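Porin (Rhodobacter blasticus, PDB 3PRN) forms trimeric outer-membrane channels through which small hydrophilic solutes of up to about 0.6 kDa diffuse passively. Local coordinates at residues T236-V241 with G256-F261. The protein carries 1 engineered substitution. Sequence-based numbering, arbitrary orientation. Where two conformers were deposited one is given.
Sequences TVRAYV and GADYQF
Arg238 and Asp258 form a salt bridge across two neighbouring antiparallel strands of the 16-stranded porin barrel, on the face turned to the channel, where Asp258 also touches the engineered Trp104 of the loop folded into the pore. Arg238 NE donates to Asp258 OD2 at 2.7 Å, reaching that oxygen on its syn side while OD2 stays near the guanidinium plane. A weak second bond from Arg238 NH2 ends on the same oxygen, so OD2 takes both donors; the guanidinium and carboxylate planes are turned 51° apart. The arginine chain is extended from CG to NE, which carries the group clear of the strand, and a turn about the CD-NE bond (chi4 -79°) points its NE-NH2 edge at the acid. Thr236 CG2 lies 4.1 Å above one guanidinium face, near its rim. Were Arg238 an alanine, Asp258 OD2 would probably lose both of these donors and the threonine methyl its guanidinium neighbour. Ser268, on the next strand, hydrogen-bonds Asp258 OD1, and with Arg238 on OD2 the carboxylate is likely to be held against rotation. Beneath, Thr236 pairs with Asp258 and Arg238 with Gly256 as hydrogen-bonded pairs; glycine adds no side chain beside the arginine stem. Val237 and Ala257, a non-hydrogen-bonded pair, point to the outer surface, where apolar side chains suit the membrane and a detergent molecule touches Val237. Ala257 CA also makes a C-H...O contact of 3.0 Å with Thr236 O.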
# COMPACT_ATOMS: atom_id res chain seq x y z
N THR A 236 -32.86 -2.41 14.33
CA THR A 236 -32.93 -3.86 14.27
C THR A 236 -32.50 -4.39 15.66
O THR A 236 -31.53 -3.94 16.26
CB THR A 236 -32.09 -4.50 13.19
OG1 THR A 236 -32.49 -4.01 11.92
CG2 THR A 236 -32.15 -6.03 13.17
N VAL A 237 -33.26 -5.36 16.16
CA VAL A 237 -32.88 -5.93 17.47
C VAL A 237 -32.45 -7.35 17.20
O VAL A 237 -33.07 -8.04 16.40
CB VAL A 237 -33.98 -5.70 18.49
CG1 VAL A 237 -35.17 -6.62 18.30
CG2 VAL A 237 -33.38 -5.81 19.90
N ARG A 238 -31.34 -7.82 17.80
CA ARG A 238 -30.84 -9.17 17.57
C ARG A 238 -30.58 -9.93 18.87
O ARG A 238 -30.21 -9.32 19.87
CB ARG A 238 -29.41 -9.04 16.91
CG ARG A 238 -29.46 -8.37 15.55
CD ARG A 238 -28.06 -8.21 14.95
NE ARG A 238 -28.12 -7.49 13.70
CZ ARG A 238 -28.49 -8.02 12.53
NH1 ARG A 238 -28.82 -9.29 12.43
NH2 ARG A 238 -28.51 -7.27 11.43
N ALA A 239 -30.69 -11.25 18.82
CA ALA A 239 -30.41 -12.08 19.99
C ALA A 239 -29.94 -13.45 19.56
O ALA A 239 -30.24 -13.89 18.47
CB ALA A 239 -31.68 -12.24 20.85
N TYR A 240 -29.26 -14.19 20.42
CA TYR A 240 -28.89 -15.57 20.16
C TYR A 240 -28.60 -16.29 21.48
O TYR A 240 -28.30 -15.61 22.47
CB TYR A 240 -27.64 -15.75 19.26
CG TYR A 240 -26.34 -15.28 19.88
CD1 TYR A 240 -25.58 -16.20 20.64
CD2 TYR A 240 -25.84 -14.01 19.71
CE1 TYR A 240 -24.38 -15.83 21.22
CE2 TYR A 240 -24.61 -13.64 20.29
CZ TYR A 240 -23.89 -14.54 21.04
OH TYR A 240 -22.69 -14.24 21.66
N VAL A 241 -28.64 -17.62 21.43
CA VAL A 241 -28.26 -18.43 22.55
C VAL A 241 -27.42 -19.54 21.88
O VAL A 241 -27.82 -19.90 20.76
CB VAL A 241 -29.46 -19.09 23.26
CG1 VAL A 241 -29.00 -19.85 24.50
CG2 VAL A 241 -30.50 -18.04 23.60
N GLY A 256 -28.33 -7.50 21.01
CA GLY A 256 -27.76 -6.27 20.45
C GLY A 256 -28.81 -5.53 19.63
O GLY A 256 -29.94 -5.95 19.39
N ALA A 257 -28.33 -4.41 19.07
CA ALA A 257 -29.21 -3.62 18.19
C ALA A 257 -28.37 -2.86 17.16
O ALA A 257 -27.19 -2.53 17.37
CB ALA A 257 -30.02 -2.65 19.03
N ASP A 258 -29.01 -2.62 16.03
CA ASP A 258 -28.47 -1.81 14.97
C ASP A 258 -29.45 -0.64 14.71
O ASP A 258 -30.68 -0.80 14.75
CB ASP A 258 -28.30 -2.54 13.66
CG ASP A 258 -27.57 -3.87 13.78
OD1 ASP A 258 -26.56 -3.90 14.51
OD2 ASP A 258 -28.05 -4.83 13.14
N TYR A 259 -28.84 0.47 14.36
CA TYR A 259 -29.61 1.64 13.94
C TYR A 259 -29.03 2.14 12.61
O TYR A 259 -27.84 2.48 12.54
CB TYR A 259 -29.55 2.68 15.04
CG TYR A 259 -30.31 3.94 14.64
CD1 TYR A 259 -31.70 3.80 14.63
CD2 TYR A 259 -29.75 5.14 14.28
CE1 TYR A 259 -32.52 4.86 14.28
CE2 TYR A 259 -30.56 6.20 13.91
CZ TYR A 259 -31.93 6.05 13.91
OH TYR A 259 -32.80 7.05 13.55
N GLN A 260 -29.88 2.17 11.60
CA GLN A 260 -29.51 2.62 10.25
C GLN A 260 -29.64 4.14 10.21
O GLN A 260 -30.71 4.68 9.93
CB GLN A 260 -30.34 1.95 9.19
CG GLN A 260 -29.81 1.95 7.77
CD GLN A 260 -28.55 1.14 7.52
OE1 GLN A 260 -28.43 -0.03 7.94
NE2 GLN A 260 -27.53 1.70 6.85
N PHE A 261 -28.58 4.83 10.50
CA PHE A 261 -28.53 6.27 10.54
C PHE A 261 -28.73 6.89 9.16
O PHE A 261 -29.40 7.93 9.05
CB PHE A 261 -27.24 6.71 11.20
CG PHE A 261 -27.04 8.20 11.26
CD1 PHE A 261 -27.72 8.97 12.19
CD2 PHE A 261 -26.20 8.85 10.39
CE1 PHE A 261 -27.55 10.36 12.24
CE2 PHE A 261 -26.02 10.21 10.41
CZ PHE A 261 -26.68 10.98 11.36
O HOH W 1 -31.41 -1.37 11.44